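Local coordinates for conserved hypothetical protein TM0937 (Thermotoga maritima, PDB 2ESH) that is of unknown function but, as a PadR-like protein of the helix-turn-helix clan, probably binds DNA and regulates transcription, at residues R10-A15 with R95-M100; F64-W69 with I79-P84. One frame throughout, in Å; residues are numbered along the deposited sequence.

In the fold
Contact 2 pairs strands 65-70 and 77-82, the two-stranded antiparallel hairpin of what is probably a winged helix-turn-helix domain, while contact 1 sets helix 8-24 against the long C-terminal helix 84-116. Their centres lie about 21 Å apart and their nearest atoms about 8 Å, so the two do not touch. Along the chain contact 2 is nested within the loop that contact 1 closes: helix 8-24 comes first, the hairpin follows, and its second strand runs directly into helix 84-116. Helix 8-24 serves both: W12 and W13 meet helix 84-116, while L19, V22 and A23 pack against L65 and I82. Hairpin and long helix are thus both tied to the N-terminal helix.

Contact 1. Residues R10-A15 with R95-M100; sequences RGWWLA and RSLEDM
W12 and W13 reach from helix 10-15 to S96, L97 and M100 of helix 95-100; the axes of the two short helical segments pass 13.2 Å apart, their N-to-C directions 130° apart, a wide separation that leaves the meeting to side-chain ends. W12 carries most of it: its CB points toward the other helix, and with CG trans to the backbone N (chi1 179°) the indole is carried across, so that the rim of its six-membered ring makes the contact. L97 CD2 sits at the edge of that ring, near its plane, 3.8 Å from W12 CH2. The sulfur of M100 makes a Met-aromatic contact, approaching obliquely with M100 SD 3.8 Å from W12 CZ3, while S96 CB lies 4.0 Å from W12 CZ2. W13 arrives beside it, crossing the L97 side chain at about a right angle, so that L97 CD2 also touches W13 CZ3 at 3.8 Å and is shared by both indoles. The W13 side chain also touches I46 and M49 of a loop. With an alanine in place of W12, M100 SD would probably lose its closest aromatic neighbour and L97 CD2 would keep W13 alone of the two indoles. No hydrogen bond crosses between the segments and only 186 Å² is buried; the chemistry implies a modest apolar and sulfur-aromatic bridge at the protein surface, held by dispersion rather than by directional polar bonds.

Contact 2. Residues F64-W69 with I79-P84; sequences FLSTEW and IYRITP. With CA (calcium ion), chain B.
L65 and T67 of strand 65-69 meet I82 and Y80 of strand 79-82 as non-hydrogen-bonded antiparallel pairs, alternating with the hydrogen-bonded pairs S66-R81 and E68-I79. The face bearing L65, T67, Y80 and I82 is the tightly packed one. L65 crosses the Y80 side chain at about a right angle, its CD1 3.7 Å from Y80 CD1, and both residues rest on L56 of helix 52-61. T67 OG1 lies over one face of the Y80 ring, offset toward the rim, 3.6 Å from CE1 of Y80. In the backbone, S66 N donates to R81 O over 2.7 Å, and T83 N to F64 O over 3.2 Å closes the ladder beyond the strand. T83 CG2 packs 3.4 Å from S66 N, while T83 OG1 bonds to G63 O and caps G86 N at the start of helix 84-116. On the opposite face I79 and R81 lean on the loop at P26, but the side of S66 and E68 is looser and wetter: water 1 links S66 OG (2.7 Å) to I82 O. At the edge of strand 65-69 turned away from its partner, a calcium ion is bound by T67 O (2.6 Å) and water 2. This hairpin, packed by one face on helices 52-61 and 8-24 and running into the N-capped helix 84-116, fits the wing of a winged helix-turn-helix domain, as in PadR-like regulators.

Contact 1. Residues R10-A15 with R95-M100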
ATOM      1  N   ARG A  10       7.116   3.839  -6.401  1.00 43.22           N
ATOM      2  CA  ARG A  10       5.676   4.176  -6.396  1.00 42.80           C
ATOM      3  C   ARG A  10       4.819   2.864  -6.340  1.00 41.14           C
ATOM      4  O   ARG A  10       3.845   2.760  -5.544  1.00 39.23           O
ATOM      5  CB  ARG A  10       5.367   4.974  -7.693  1.00 43.17           C
ATOM      6  CG  ARG A  10       4.195   5.898  -7.590  1.00 51.33           C
ATOM      7  CD  ARG A  10       3.564   6.291  -8.946  1.00 58.12           C
ATOM      8  NE  ARG A  10       2.949   5.089  -9.472  1.00 67.36           N
ATOM      9  CZ  ARG A  10       1.677   4.720  -9.300  1.00 71.30           C
ATOM     10  NH1 ARG A  10       0.815   5.513  -8.645  1.00 72.20           N
ATOM     11  NH2 ARG A  10       1.276   3.542  -9.812  1.00 69.98           N
ATOM     12  N   GLY A  11       5.202   1.918  -7.224  1.00 38.63           N
ATOM     13  CA  GLY A  11       4.802   0.500  -7.201  1.00 39.30           C
ATOM     14  C   GLY A  11       4.819  -0.141  -5.802  1.00 38.25           C
ATOM     15  O   GLY A  11       3.818  -0.663  -5.358  1.00 38.40           O
ATOM     16  N   TRP A  12       5.917   0.052  -5.068  1.00 36.98           N
ATOM     17  CA  TRP A  12       6.115  -0.569  -3.798  1.00 35.46           C
ATOM     18  C   TRP A  12       5.226   0.136  -2.793  1.00 34.89           C
ATOM     19  O   TRP A  12       4.574  -0.441  -1.959  1.00 32.93           O
ATOM     20  CB  TRP A  12       7.602  -0.444  -3.423  1.00 34.13           C
ATOM     21  CG  TRP A  12       7.877  -1.045  -2.086  1.00 31.54           C
ATOM     22  CD1 TRP A  12       8.101  -2.352  -1.844  1.00 29.88           C
ATOM     23  CD2 TRP A  12       7.961  -0.372  -0.810  1.00 29.78           C
ATOM     24  NE1 TRP A  12       8.291  -2.567  -0.488  1.00 32.94           N
ATOM     25  CE2 TRP A  12       8.222  -1.378   0.175  1.00 28.69           C
ATOM     26  CE3 TRP A  12       7.868   0.963  -0.406  1.00 30.34           C
ATOM     27  CZ2 TRP A  12       8.428  -1.094   1.531  1.00 25.90           C
ATOM     28  CZ3 TRP A  12       8.073   1.260   0.954  1.00 30.70           C
ATOM     29  CH2 TRP A  12       8.331   0.237   1.911  1.00 31.56           C
ATOM     30  N   TRP A  13       5.197   1.436  -2.919  1.00 36.90           N
ATOM     31  CA  TRP A  13       4.447   2.261  -2.002  1.00 36.54           C
ATOM     32  C   TRP A  13       2.934   2.071  -2.217  1.00 36.89           C
ATOM     33  O   TRP A  13       2.158   2.099  -1.248  1.00 36.78           O
ATOM     34  CB  TRP A  13       4.862   3.712  -2.227  1.00 36.79           C
ATOM     35  CG  TRP A  13       4.328   4.607  -1.169  1.00 37.12           C
ATOM     36  CD1 TRP A  13       3.175   5.306  -1.201  1.00 40.03           C
ATOM     37  CD2 TRP A  13       4.895   4.827   0.102  1.00 36.51           C
ATOM     38  NE1 TRP A  13       3.032   6.035  -0.046  1.00 40.12           N
ATOM     39  CE2 TRP A  13       4.066   5.731   0.785  1.00 37.60           C
ATOM     40  CE3 TRP A  13       6.084   4.404   0.715  1.00 43.81           C
ATOM     41  CZ2 TRP A  13       4.351   6.183   2.092  1.00 44.83           C
ATOM     42  CZ3 TRP A  13       6.374   4.862   2.044  1.00 42.25           C
ATOM     43  CH2 TRP A  13       5.514   5.724   2.702  1.00 40.06           C
ATOM     44  N   LEU A  14       2.506   1.870  -3.469  1.00 35.96           N
ATOM     45  CA  LEU A  14       1.094   1.534  -3.718  1.00 36.60           C
ATOM     46  C   LEU A  14       0.660   0.121  -3.131  1.00 36.77           C
ATOM     47  O   LEU A  14      -0.281   0.014  -2.329  1.00 38.07           O
ATOM     48  CB  LEU A  14       0.777   1.652  -5.248  1.00 36.36           C
ATOM     49  CG  LEU A  14      -0.736   1.546  -5.625  1.00 38.69           C
ATOM     50  CD1 LEU A  14      -1.660   2.679  -5.031  1.00 36.70           C
ATOM     51  CD2 LEU A  14      -0.913   1.415  -7.186  1.00 39.72           C
ATOM     52  N   ALA A  15       1.374  -0.939  -3.498  1.00 35.52           N
ATOM     53  CA  ALA A  15       1.104  -2.314  -2.996  1.00 34.60           C
ATOM     54  C   ALA A  15       1.060  -2.327  -1.483  1.00 34.75           C
ATOM     55  O   ALA A  15       0.185  -2.958  -0.912  1.00 34.28           O
ATOM     56  CB  ALA A  15       2.142  -3.280  -3.494  1.00 34.28           C
ATOM     57  N   ARG A  95       9.630  -3.620   8.250  1.00 34.67           N
ATOM     58  CA  ARG A  95      11.016  -3.506   8.592  1.00 34.04           C
ATOM     59  C   ARG A  95      11.698  -2.514   7.637  1.00 32.34           C
ATOM     60  O   ARG A  95      12.615  -1.758   8.038  1.00 31.49           O
ATOM     61  CB  ARG A  95      11.656  -4.898   8.449  1.00 35.09           C
ATOM     62  CG  ARG A  95      13.217  -4.851   8.489  1.00 40.53           C
ATOM     63  CD  ARG A  95      13.801  -6.206   8.696  1.00 46.21           C
ATOM     64  NE  ARG A  95      13.619  -6.646  10.080  1.00 51.71           N
ATOM     65  CZ  ARG A  95      14.024  -7.828  10.572  1.00 50.26           C
ATOM     66  NH1 ARG A  95      14.626  -8.730   9.796  1.00 47.62           N
ATOM     67  NH2 ARG A  95      13.790  -8.109  11.830  1.00 44.58           N
ATOM     68  N   SER A  96      11.319  -2.553   6.362  1.00 31.27           N
ATOM     69  CA  SER A  96      11.873  -1.608   5.382  1.00 31.44           C
ATOM     70  C   SER A  96      11.486  -0.137   5.583  1.00 32.47           C
ATOM     71  O   SER A  96      12.233   0.762   5.228  1.00 32.33           O
ATOM     72  CB  SER A  96      11.402  -1.961   4.012  1.00 32.16           C
ATOM     73  OG  SER A  96      12.175  -2.970   3.472  1.00 32.68           O
ATOM     74  N   LEU A  97      10.283   0.107   6.096  1.00 34.14           N
ATOM     75  CA  LEU A  97       9.860   1.446   6.486  1.00 34.85           C
ATOM     76  C   LEU A  97      10.771   1.973   7.590  1.00 36.34           C
ATOM     77  O   LEU A  97      11.140   3.171   7.552  1.00 35.67           O
ATOM     78  CB  LEU A  97       8.379   1.484   6.917  1.00 33.89           C
ATOM     79  CG  LEU A  97       7.331   1.276   5.804  1.00 34.81           C
ATOM     80  CD1 LEU A  97       5.939   1.166   6.425  1.00 27.99           C
ATOM     81  CD2 LEU A  97       7.339   2.457   4.777  1.00 33.23           C
ATOM     82  N   GLU A  98      11.122   1.102   8.554  0.50 35.77           N
ATOM     83  CA  GLU A  98      12.108   1.433   9.610  0.50 35.93           C
ATOM     84  C   GLU A  98      13.507   1.725   9.053  0.50 37.44           C
ATOM     85  O   GLU A  98      14.196   2.626   9.535  0.50 38.27           O
ATOM     86  CB  GLU A  98      12.177   0.332  10.654  0.50 35.27           C
ATOM     87  CG  GLU A  98      10.895   0.177  11.455  0.50 32.62           C
ATOM     88  CD  GLU A  98      10.716  -1.195  12.055  0.50 35.34           C
ATOM     89  OE1 GLU A  98      11.586  -2.111  11.884  0.50 37.05           O
ATOM     90  OE2 GLU A  98       9.684  -1.362  12.721  0.50 34.98           O
ATOM     91  N   ASP A  99      13.915   0.967   8.033  1.00 38.67           N
ATOM     92  CA  ASP A  99      15.139   1.240   7.255  1.00 38.62           C
ATOM     93  C   ASP A  99      15.054   2.654   6.645  1.00 38.50           C
ATOM     94  O   ASP A  99      15.953   3.461   6.772  1.00 37.97           O
ATOM     95  CB  ASP A  99      15.278   0.226   6.099  1.00 38.70           C
ATOM     96  CG  ASP A  99      15.710  -1.135   6.558  1.00 40.50           C
ATOM     97  OD1 ASP A  99      16.007  -1.249   7.774  1.00 43.66           O
ATOM     98  OD2 ASP A  99      15.744  -2.097   5.730  1.00 41.08           O
ATOM     99  N   MET A 100      13.937   2.936   5.994  1.00 38.30           N
ATOM    100  CA  MET A 100      13.780   4.169   5.232  1.00 37.21           C
ATOM    101  C   MET A 100      13.799   5.291   6.195  1.00 34.77           C
ATOM    102  O   MET A 100      14.471   6.247   5.956  1.00 35.55           O
ATOM    103  CB  MET A 100      12.429   4.232   4.492  1.00 36.08           C
ATOM    104  CG  MET A 100      12.292   3.272   3.343  1.00 42.29           C
ATOM    105  SD  MET A 100      10.652   3.587   2.532  1.00 47.71           S
ATOM    106  CE  MET A 100      10.872   5.333   2.165  1.00 22.45           C
TER

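Contact 2. Residues F64-W69 with I79-P84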
ATOM      1  N   PHE A  64      -1.379 -13.111  -0.797  1.00 35.22           N
ATOM      2  CA  PHE A  64      -1.311 -12.175   0.346  1.00 34.27           C
ATOM      3  C   PHE A  64      -2.695 -11.722   0.714  1.00 34.16           C
ATOM      4  O   PHE A  64      -2.920 -11.070   1.735  1.00 34.92           O
ATOM      5  CB  PHE A  64      -0.415 -10.972  -0.012  1.00 35.40           C
ATOM      6  CG  PHE A  64       1.008 -11.368  -0.336  1.00 37.73           C
ATOM      7  CD1 PHE A  64       1.667 -12.359   0.441  1.00 36.17           C
ATOM      8  CD2 PHE A  64       1.689 -10.768  -1.390  1.00 38.86           C
ATOM      9  CE1 PHE A  64       2.958 -12.741   0.150  1.00 37.98           C
ATOM     10  CE2 PHE A  64       3.037 -11.092  -1.680  1.00 35.79           C
ATOM     11  CZ  PHE A  64       3.666 -12.093  -0.920  1.00 40.20           C
ATOM     12  N   LEU A  65      -3.624 -12.053  -0.159  1.00 31.81           N
ATOM     13  CA  LEU A  65      -5.016 -11.643   0.005  1.00 31.57           C
ATOM     14  C   LEU A  65      -5.857 -12.821  -0.446  1.00 30.98           C
ATOM     15  O   LEU A  65      -5.479 -13.518  -1.433  1.00 29.38           O
ATOM     16  CB  LEU A  65      -5.371 -10.455  -0.959  1.00 31.57           C
ATOM     17  CG  LEU A  65      -4.870  -9.038  -0.694  1.00 28.86           C
ATOM     18  CD1 LEU A  65      -5.537  -8.013  -1.506  1.00 24.47           C
ATOM     19  CD2 LEU A  65      -4.974  -8.639   0.788  1.00 25.10           C
ATOM     20  N   SER A  66      -6.977 -13.034   0.251  1.00 31.17           N
ATOM     21  CA  SER A  66      -8.031 -13.957  -0.266  1.00 32.90           C
ATOM     22  C   SER A  66      -9.282 -13.161  -0.668  1.00 34.57           C
ATOM     23  O   SER A  66      -9.437 -12.003  -0.303  1.00 36.26           O
ATOM     24  CB  SER A  66      -8.421 -15.003   0.757  1.00 31.10           C
ATOM     25  OG  SER A  66      -8.991 -14.353   1.887  1.00 33.90           O
ATOM     26  N   THR A  67     -10.238 -13.822  -1.309  1.00 37.34           N
ATOM     27  CA  THR A  67     -11.373 -13.107  -1.910  1.00 38.00           C
ATOM     28  C   THR A  67     -12.705 -13.840  -1.620  1.00 39.04           C
ATOM     29  O   THR A  67     -12.750 -15.021  -1.554  1.00 37.77           O
ATOM     30  CB  THR A  67     -10.933 -13.004  -3.337  1.00 38.18           C
ATOM     31  OG1 THR A  67     -10.964 -11.660  -3.826  1.00 42.40           O
ATOM     32  CG2 THR A  67     -11.383 -14.037  -4.188  1.00 29.90           C
ATOM     33  N   GLU A  68     -13.790 -13.122  -1.418  1.00 40.66           N
ATOM     34  CA  GLU A  68     -15.084 -13.755  -1.346  1.00 40.66           C
ATOM     35  C   GLU A  68     -16.096 -12.728  -1.851  1.00 38.21           C
ATOM     36  O   GLU A  68     -16.040 -11.623  -1.459  1.00 35.25           O
ATOM     37  CB  GLU A  68     -15.370 -14.152   0.104  1.00 42.34           C
ATOM     38  CG  GLU A  68     -16.752 -14.786   0.324  1.00 50.09           C
ATOM     39  CD  GLU A  68     -16.938 -15.230   1.757  1.00 57.51           C
ATOM     40  OE1 GLU A  68     -17.402 -14.394   2.577  1.00 65.26           O
ATOM     41  OE2 GLU A  68     -16.537 -16.382   2.091  1.00 65.74           O
ATOM     42  N   TRP A  69     -17.015 -13.119  -2.741  1.00 37.26           N
ATOM     43  CA  TRP A  69     -18.093 -12.213  -3.209  1.00 35.24           C
ATOM     44  C   TRP A  69     -19.147 -11.906  -2.165  1.00 35.50           C
ATOM     45  O   TRP A  69     -19.611 -12.820  -1.561  1.00 37.26           O
ATOM     46  CB  TRP A  69     -18.755 -12.819  -4.421  1.00 33.11           C
ATOM     47  CG  TRP A  69     -17.874 -12.749  -5.614  1.00 30.37           C
ATOM     48  CD1 TRP A  69     -16.931 -13.712  -6.024  1.00 27.18           C
ATOM     49  CD2 TRP A  69     -17.782 -11.678  -6.568  1.00 29.39           C
ATOM     50  NE1 TRP A  69     -16.334 -13.324  -7.201  1.00 29.38           N
ATOM     51  CE2 TRP A  69     -16.816 -12.065  -7.548  1.00 29.82           C
ATOM     52  CE3 TRP A  69     -18.415 -10.436  -6.710  1.00 32.86           C
ATOM     53  CZ2 TRP A  69     -16.468 -11.231  -8.630  1.00 28.30           C
ATOM     54  CZ3 TRP A  69     -18.099  -9.636  -7.864  1.00 32.85           C
ATOM     55  CH2 TRP A  69     -17.128 -10.047  -8.782  1.00 26.13           C
ATOM     56  N   ILE A  79     -14.992  -9.081  -2.122  1.00 36.95           N
ATOM     57  CA  ILE A  79     -14.281  -8.629  -0.871  1.00 36.06           C
ATOM     58  C   ILE A  79     -12.878  -9.242  -0.696  1.00 35.79           C
ATOM     59  O   ILE A  79     -12.676 -10.467  -0.681  1.00 39.02           O
ATOM     60  CB  ILE A  79     -15.115  -8.905   0.333  1.00 35.64           C
ATOM     61  CG1 ILE A  79     -16.546  -8.290   0.170  1.00 36.81           C
ATOM     62  CG2 ILE A  79     -14.453  -8.291   1.597  1.00 37.69           C
ATOM     63  CD1 ILE A  79     -16.591  -6.764  -0.129  1.00 37.15           C
ATOM     64  N   TYR A  80     -11.878  -8.389  -0.599  1.00 36.15           N
ATOM     65  CA  TYR A  80     -10.464  -8.793  -0.372  1.00 34.19           C
ATOM     66  C   TYR A  80     -10.173  -8.811   1.097  1.00 33.91           C
ATOM     67  O   TYR A  80     -10.634  -7.949   1.829  1.00 35.40           O
ATOM     68  CB  TYR A  80      -9.483  -7.840  -1.065  1.00 33.39           C
ATOM     69  CG  TYR A  80      -9.618  -7.912  -2.514  1.00 28.65           C
ATOM     70  CD1 TYR A  80      -8.738  -8.735  -3.275  1.00 27.59           C
ATOM     71  CD2 TYR A  80     -10.665  -7.225  -3.175  1.00 28.82           C
ATOM     72  CE1 TYR A  80      -8.894  -8.890  -4.653  1.00 25.16           C
ATOM     73  CE2 TYR A  80     -10.848  -7.383  -4.570  1.00 24.53           C
ATOM     74  CZ  TYR A  80      -9.930  -8.214  -5.298  1.00 29.24           C
ATOM     75  OH  TYR A  80     -10.047  -8.380  -6.668  1.00 30.78           O
ATOM     76  N   ARG A  81      -9.375  -9.792   1.526  0.50 33.62           N
ATOM     77  CA  ARG A  81      -9.073 -10.007   2.959  0.50 34.15           C
ATOM     78  C   ARG A  81      -7.607 -10.456   3.077  0.50 33.39           C
ATOM     79  O   ARG A  81      -7.113 -11.261   2.250  0.50 33.32           O
ATOM     80  CB  ARG A  81     -10.083 -11.054   3.521  0.50 32.78           C
ATOM     81  CG  ARG A  81      -9.818 -11.666   4.884  0.50 34.51           C
ATOM     82  CD  ARG A  81     -11.073 -12.472   5.405  0.50 34.15           C
ATOM     83  NE  ARG A  81     -12.365 -11.801   5.093  0.50 33.23           N
ATOM     84  CZ  ARG A  81     -13.155 -11.159   5.973  0.50 35.92           C
ATOM     85  NH1 ARG A  81     -12.797 -11.052   7.282  0.50 34.20           N
ATOM     86  NH2 ARG A  81     -14.309 -10.603   5.544  0.50 30.65           N
ATOM     87  N   ILE A  82      -6.885  -9.930   4.048  1.00 33.95           N
ATOM     88  CA  ILE A  82      -5.445 -10.366   4.197  1.00 34.30           C
ATOM     89  C   ILE A  82      -5.335 -11.854   4.673  1.00 36.07           C
ATOM     90  O   ILE A  82      -6.118 -12.290   5.518  1.00 34.35           O
ATOM     91  CB  ILE A  82      -4.552  -9.374   5.081  1.00 35.89           C
ATOM     92  CG1 ILE A  82      -3.048  -9.601   4.752  1.00 31.71           C
ATOM     93  CG2 ILE A  82      -4.933  -9.486   6.578  1.00 33.86           C
ATOM     94  CD1 ILE A  82      -2.117  -8.505   5.186  1.00 34.59           C
ATOM     95  N   THR A  83      -4.384 -12.610   4.096  1.00 35.30           N
ATOM     96  CA  THR A  83      -4.050 -13.904   4.539  1.00 34.89           C
ATOM     97  C   THR A  83      -2.808 -13.838   5.514  1.00 36.92           C
ATOM     98  O   THR A  83      -2.139 -12.835   5.543  1.00 35.43           O
ATOM     99  CB  THR A  83      -3.632 -14.739   3.359  1.00 35.95           C
ATOM    100  OG1 THR A  83      -2.361 -14.249   2.935  1.00 33.15           O
ATOM    101  CG2 THR A  83      -4.778 -14.730   2.139  1.00 34.43           C
ATOM    102  N   PRO A  84      -2.500 -14.959   6.312  1.00 37.02           N
ATOM    103  CA  PRO A  84      -1.310 -14.983   7.209  1.00 34.62           C
ATOM    104  C   PRO A  84       0.005 -14.791   6.413  1.00 34.94           C
ATOM    105  O   PRO A  84       0.988 -14.247   6.914  1.00 35.01           O
ATOM    106  CB  PRO A  84      -1.329 -16.421   7.850  1.00 33.69           C
ATOM    107  CG  PRO A  84      -2.792 -16.972   7.639  1.00 36.74           C
ATOM    108  CD  PRO A  84      -3.304 -16.221   6.353  1.00 35.76           C
TER
HETATM  109 CA    CA B2000     -12.268 -17.506  -2.098  1.00 61.41          CA
HETATM  110  O   HOH W   1      -7.661 -14.784   4.164  1.00 42.14           O
HETATM  111  O   HOH W   2     -12.922 -15.983  -3.921  1.00 38.87           O